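Local coordinates for dihydroorotase (Agrobacterium tumefaciens, PDB 2OGJ), which deacetylates acetyl-(R)-mandelate and, less efficiently, acetyl glycolate in vitro, as a zinc-dependent esterase of the amidohydrolase superfamily with a TIM-barrel fold, at residues V325-A330 with L335-R340; P71-L76 with F375-A380. One frame throughout, in Å; residues are numbered along the deposited sequence.

Contact 1: V325-A330 with L335-R340; sequences VTRNPA and LDMENR
Ala-330 and Leu-335 meet in the TIM-barrel amidohydrolase fold where the chain leaves helix 327-332 and runs back beside it, before strand 348-362 begins. The backbone supplies one bond: Leu-335 N donates almost straight to Ala-330 O at 2.8 Å. Alongside it, Ala-330 CB and Leu-335 CB lie 3.8 Å apart.

The selenomethionine Met-337 packs further along. Its CG stands anti to the backbone N (chi1 -164°), which sends the chain across to the start of the helix, where SE lies against the backbone at the Thr-326/Arg-327 junction, 3.5 Å from Thr-326 C. A bend at chi3 (-85°) then carries the terminal methyl into apolar contact with Ala-330, Met-337 CE to Ala-330 CB 4.1 Å. Pro-71, on strand 68-75, also touches Met-337.

The charged interaction lies nearer the solvent. An Asx turn, Asp-336 OD1 accepting from Glu-338 N, precedes the salt bridge of Glu-338 with Arg-327, whose guanidinium plane is 71° from the carboxylate. The carboxylate carbon lies in the guanidinium plane, at its edge, and both oxygens share a single nitrogen through weak, bent bonds, Arg-327 NH1 standing 2.8 Å from OE1 and 2.7 Å from OE2 of Glu-338.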
loop_
_atom_site.group_PDB
_atom_site.type_symbol
_atom_site.label_atom_id
_atom_site.label_comp_id
_atom_site.label_asym_id
_atom_site.label_seq_id
_atom_site.Cartn_x
_atom_site.Cartn_y
_atom_site.Cartn_z
ATOM N N VAL A 325 9.007 3.895 41.915
ATOM C CA VAL A 325 7.970 2.886 41.917
ATOM C C VAL A 325 6.781 3.402 42.728
ATOM O O VAL A 325 5.781 2.721 42.909
ATOM C CB VAL A 325 8.557 1.562 42.477
ATOM C CG1 VAL A 325 8.154 1.343 43.905
ATOM C CG2 VAL A 325 8.170 0.411 41.590
ATOM N N THR A 326 6.891 4.643 43.177
ATOM C CA THR A 326 5.819 5.276 43.934
ATOM C C THR A 326 5.590 6.748 43.533
ATOM O O THR A 326 4.741 7.051 42.691
ATOM C CB THR A 326 6.092 5.206 45.451
ATOM O OG1 THR A 326 7.394 5.736 45.720
ATOM C CG2 THR A 326 6.009 3.765 45.942
ATOM N N ARG A 327 6.353 7.653 44.132
ATOM C CA ARG A 327 6.220 9.082 43.871
ATOM C C ARG A 327 6.411 9.510 42.412
ATOM O O ARG A 327 5.659 10.349 41.899
ATOM C CB ARG A 327 7.198 9.840 44.762
ATOM C CG ARG A 327 7.103 9.428 46.230
ATOM C CD ARG A 327 6.506 10.520 47.078
ATOM N NE ARG A 327 7.439 11.632 47.178
ATOM C CZ ARG A 327 7.083 12.865 47.501
ATOM N NH1 ARG A 327 5.808 13.143 47.755
ATOM N NH2 ARG A 327 7.998 13.823 47.550
ATOM N N ASN A 328 7.404 8.933 41.745
ATOM C CA ASN A 328 7.688 9.297 40.359
ATOM C C ASN A 328 6.661 8.864 39.323
ATOM O O ASN A 328 6.220 9.692 38.528
ATOM C CB ASN A 328 9.077 8.804 39.954
ATOM C CG ASN A 328 10.177 9.584 40.625
ATOM O OD1 ASN A 328 11.337 9.220 40.540
ATOM N ND2 ASN A 328 9.813 10.669 41.300
ATOM N N PRO A 329 6.279 7.570 39.297
ATOM C CA PRO A 329 5.286 7.142 38.312
ATOM C C PRO A 329 3.935 7.768 38.651
ATOM O O PRO A 329 3.087 7.973 37.778
ATOM C CB PRO A 329 5.294 5.624 38.456
ATOM C CG PRO A 329 5.612 5.430 39.887
ATOM C CD PRO A 329 6.713 6.433 40.126
ATOM N N ALA A 330 3.745 8.091 39.924
ATOM C CA ALA A 330 2.493 8.693 40.351
ATOM C C ALA A 330 2.374 10.111 39.808
ATOM O O ALA A 330 1.284 10.565 39.464
ATOM C CB ALA A 330 2.404 8.704 41.864
ATOM N N LEU A 335 -1.267 11.242 40.284
ATOM C CA LEU A 335 -1.783 10.575 41.473
ATOM C C LEU A 335 -1.177 11.291 42.666
ATOM O O LEU A 335 0.050 11.321 42.815
ATOM C CB LEU A 335 -1.363 9.105 41.499
ATOM C CG LEU A 335 -1.774 8.330 42.755
ATOM C CD1 LEU A 335 -3.283 8.483 42.973
ATOM C CD2 LEU A 335 -1.372 6.851 42.609
ATOM N N ASP A 336 -2.020 11.872 43.515
ATOM C CA ASP A 336 -1.502 12.592 44.672
ATOM C C ASP A 336 -0.880 11.640 45.664
ATOM O O ASP A 336 -1.526 10.687 46.090
ATOM C CB ASP A 336 -2.596 13.368 45.375
ATOM C CG ASP A 336 -2.146 13.876 46.725
ATOM O OD1 ASP A 336 -1.090 14.538 46.768
ATOM O OD2 ASP A 336 -2.831 13.608 47.737
HETATM N N MSE A 337 0.362 11.903 46.056
HETATM C CA MSE A 337 1.042 11.018 46.997
HETATM C C MSE A 337 1.679 11.770 48.174
HETATM O O MSE A 337 2.694 11.354 48.731
HETATM C CB MSE A 337 2.086 10.189 46.234
HETATM C CG MSE A 337 2.587 8.990 46.988
HETATM SE SE MSE A 337 3.160 7.722 45.889
HETATM C CE MSE A 337 1.674 6.937 45.547
ATOM N N GLU A 338 1.059 12.877 48.560
ATOM C CA GLU A 338 1.567 13.678 49.658
ATOM C C GLU A 338 0.812 13.376 50.937
ATOM O O GLU A 338 -0.289 12.826 50.904
ATOM C CB GLU A 338 1.444 15.171 49.333
ATOM C CG GLU A 338 2.293 15.633 48.155
ATOM C CD GLU A 338 3.768 15.253 48.294
ATOM O OE1 GLU A 338 4.553 15.612 47.389
ATOM O OE2 GLU A 338 4.154 14.597 49.294
ATOM N N ASN A 339 1.427 13.733 52.060
ATOM C CA ASN A 339 0.840 13.546 53.379
ATOM C C ASN A 339 0.108 12.227 53.524
ATOM O O ASN A 339 -0.850 12.144 54.279
ATOM C CB ASN A 339 -0.140 14.688 53.680
ATOM C CG ASN A 339 0.551 16.038 53.830
ATOM O OD1 ASN A 339 1.165 16.554 52.885
ATOM N ND2 ASN A 339 0.454 16.618 55.030
ATOM N N ARG A 340 0.556 11.195 52.823
ATOM C CA ARG A 340 -0.120 9.904 52.868
ATOM C C ARG A 340 -0.241 9.235 54.229
ATOM O O ARG A 340 -1.110 8.391 54.418
ATOM C CB ARG A 340 0.536 8.953 51.871
ATOM C CG ARG A 340 0.321 9.374 50.435
ATOM C CD ARG A 340 -1.023 8.934 49.909
ATOM N NE ARG A 340 -0.860 7.805 49.005
ATOM C CZ ARG A 340 -1.498 7.677 47.847
ATOM N NH1 ARG A 340 -2.354 8.611 47.445
ATOM N NH2 ARG A 340 -1.265 6.614 47.083
#

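Contact 2: P71-L76 with F375-A380; sequences PGWVDL and FEPRYA
A single indole, that of Trp-73, makes the whole contact from its side, reaching Phe-375 and Pro-377 on a strand with which its own strand shares no hydrogen bond. Strand 348-362 explains the separation, because it pairs antiparallel with both 68-75 and 368-382 and so stands between them in the sheet. The meeting is therefore a second-neighbour one, made by side chains alone.

The six-membered end of the indole does the touching. With CG anti to the carbonyl carbon (chi1 -69°), Trp-73 extends its ring toward the far strand, where its side chain and that of Pro-377 cross at about a right angle. Two adjacent ring carbons are used: CZ3 of Trp-73 lies 4.0 Å from CB of Pro-377, and CH2 of Trp-73 lies 4.1 Å from CD of the same proline. Phe-375 contributes its CB, 4.3 Å from Trp-73 CH2, while its side chain also packs on Met-308 and Leu-312 of helix 304-313. Phe-352, on the intervening strand, meets the indole with ring planes at about 50°, and Met-308 touches it as well.

The chain leaves strand 68-75, turns at Leu-76 and reaches the zinc ligands His-77 and His-79, consistent with the first strand of a TIM barrel. The buried apolar seam is likewise consistent with the junction of such a barrel and a smaller beta domain in the amidohydrolase family.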
loop_
_atom_site.group_PDB
_atom_site.type_symbol
_atom_site.label_atom_id
_atom_site.label_comp_id
_atom_site.label_asym_id
_atom_site.label_seq_id
_atom_site.Cartn_x
_atom_site.Cartn_y
_atom_site.Cartn_z
ATOM N N PRO A 71 4.020 3.898 50.351
ATOM C CA PRO A 71 2.717 4.017 49.700
ATOM C C PRO A 71 2.651 2.885 48.664
ATOM O O PRO A 71 3.692 2.432 48.192
ATOM C CB PRO A 71 2.765 5.419 49.083
ATOM C CG PRO A 71 4.232 5.738 49.008
ATOM C CD PRO A 71 4.786 5.148 50.254
ATOM N N GLY A 72 1.452 2.405 48.352
ATOM C CA GLY A 72 1.307 1.323 47.398
ATOM C C GLY A 72 2.121 1.485 46.129
ATOM O O GLY A 72 2.110 2.545 45.505
ATOM N N TRP A 73 2.839 0.431 45.747
ATOM C CA TRP A 73 3.660 0.449 44.546
ATOM C C TRP A 73 2.815 0.731 43.315
ATOM O O TRP A 73 1.682 0.248 43.206
ATOM C CB TRP A 73 4.372 -0.883 44.376
ATOM C CG TRP A 73 5.432 -1.134 45.388
ATOM C CD1 TRP A 73 5.980 -0.227 46.259
ATOM C CD2 TRP A 73 6.134 -2.365 45.588
ATOM N NE1 TRP A 73 6.989 -0.826 46.987
ATOM C CE2 TRP A 73 7.103 -2.136 46.594
ATOM C CE3 TRP A 73 6.041 -3.641 45.010
ATOM C CZ2 TRP A 73 7.974 -3.137 47.034
ATOM C CZ3 TRP A 73 6.900 -4.638 45.442
ATOM C CH2 TRP A 73 7.859 -4.380 46.449
ATOM N N VAL A 74 3.393 1.513 42.396
ATOM C CA VAL A 74 2.756 1.900 41.139
ATOM C C VAL A 74 3.539 1.334 39.944
ATOM O O VAL A 74 4.679 1.735 39.708
ATOM C CB VAL A 74 2.731 3.444 40.980
ATOM C CG1 VAL A 74 2.057 3.810 39.677
ATOM C CG2 VAL A 74 2.014 4.104 42.156
ATOM N N ASP A 75 2.957 0.393 39.204
ATOM C CA ASP A 75 3.640 -0.151 38.024
ATOM C C ASP A 75 3.020 0.589 36.846
ATOM O O ASP A 75 1.886 0.323 36.444
ATOM C CB ASP A 75 3.432 -1.663 37.886
ATOM C CG ASP A 75 4.257 -2.267 36.752
ATOM O OD1 ASP A 75 4.385 -3.506 36.680
ATOM O OD2 ASP A 75 4.777 -1.501 35.918
ATOM N N LEU A 76 3.783 1.543 36.331
ATOM C CA LEU A 76 3.385 2.411 35.232
ATOM C C LEU A 76 3.263 1.729 33.873
ATOM O O LEU A 76 2.812 2.350 32.896
ATOM C CB LEU A 76 4.408 3.543 35.128
ATOM C CG LEU A 76 4.200 4.639 34.107
ATOM C CD1 LEU A 76 3.057 5.538 34.551
ATOM C CD2 LEU A 76 5.490 5.418 33.959
ATOM N N PHE A 375 13.673 -7.385 46.906
ATOM C CA PHE A 375 12.493 -6.727 47.402
ATOM C C PHE A 375 11.500 -7.873 47.445
ATOM O O PHE A 375 11.370 -8.637 46.483
ATOM C CB PHE A 375 12.014 -5.629 46.457
ATOM C CG PHE A 375 12.846 -4.390 46.512
ATOM C CD1 PHE A 375 14.020 -4.291 45.767
ATOM C CD2 PHE A 375 12.472 -3.327 47.334
ATOM C CE1 PHE A 375 14.815 -3.153 45.841
ATOM C CE2 PHE A 375 13.258 -2.182 47.417
ATOM C CZ PHE A 375 14.433 -2.093 46.667
ATOM N N GLU A 376 10.839 -8.021 48.586
ATOM C CA GLU A 376 9.868 -9.088 48.750
ATOM C C GLU A 376 8.586 -8.559 49.399
ATOM O O GLU A 376 8.531 -8.333 50.608
ATOM C CB GLU A 376 10.483 -10.215 49.583
ATOM C CG GLU A 376 9.965 -11.581 49.194
ATOM C CD GLU A 376 11.038 -12.468 48.570
ATOM O OE1 GLU A 376 12.061 -11.928 48.095
ATOM O OE2 GLU A 376 10.856 -13.709 48.543
ATOM N N PRO A 377 7.539 -8.331 48.585
ATOM C CA PRO A 377 6.270 -7.823 49.109
ATOM C C PRO A 377 5.590 -8.800 50.055
ATOM O O PRO A 377 5.608 -10.006 49.832
ATOM C CB PRO A 377 5.454 -7.545 47.844
ATOM C CG PRO A 377 6.007 -8.476 46.844
ATOM C CD PRO A 377 7.490 -8.434 47.115
ATOM N N ARG A 378 5.006 -8.253 51.120
ATOM C CA ARG A 378 4.299 -9.009 52.168
ATOM C C ARG A 378 2.806 -8.731 52.153
ATOM O O ARG A 378 1.989 -9.655 52.057
ATOM C CB ARG A 378 4.915 -8.681 53.513
ATOM C CG ARG A 378 5.872 -9.739 54.003
ATOM C CD ARG A 378 7.032 -9.913 53.062
ATOM N NE ARG A 378 8.183 -10.459 53.775
ATOM C CZ ARG A 378 8.884 -11.526 53.407
ATOM N NH1 ARG A 378 8.570 -12.205 52.314
ATOM N NH2 ARG A 378 9.912 -11.911 54.144
ATOM N N TYR A 379 2.450 -7.480 52.222
ATOM C CA TYR A 379 1.046 -7.136 52.188
ATOM C C TYR A 379 0.807 -5.899 51.434
ATOM O O TYR A 379 1.582 -4.939 51.506
ATOM C CB TYR A 379 0.478 -6.770 53.551
ATOM C CG TYR A 379 0.660 -7.857 54.577
ATOM C CD1 TYR A 379 1.843 -7.984 55.293
ATOM C CD2 TYR A 379 -0.373 -8.740 54.817
ATOM C CE1 TYR A 379 1.998 -8.959 56.230
ATOM C CE2 TYR A 379 -0.227 -9.749 55.761
ATOM C CZ TYR A 379 0.967 -9.854 56.465
ATOM O OH TYR A 379 1.133 -10.865 57.405
ATOM N N ALA A 380 -0.296 -5.974 50.725
ATOM C CA ALA A 380 -0.793 -4.831 50.040
ATOM C C ALA A 380 -2.108 -4.547 50.693
ATOM O O ALA A 380 -3.040 -5.346 50.632
ATOM C CB ALA A 380 -0.986 -5.075 48.556
#

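Overall arrangement
The two contacts, their centres about 13 Å apart, illustrate how one strand can serve neighbours of different kinds. Residues 71-76 receive 325-330 through a probable backbone hydrogen bond from Val-74 N to Val-325 O (2.7 Å), with Pro-329 CG packed 3.7 Å from Val-74 CB. Val-325 also ties contact 1 to contact 2 directly, its CG1 lying 3.6 Å from CD1 of Trp-73, on the five-membered part of the indole. Neither contact is part of the zinc site. The connection to it runs along the chain: within residues 71-76, two residues along from Trp-73, Asp-75 OD2 accepts a bond from the backbone N of the zinc ligand His-77.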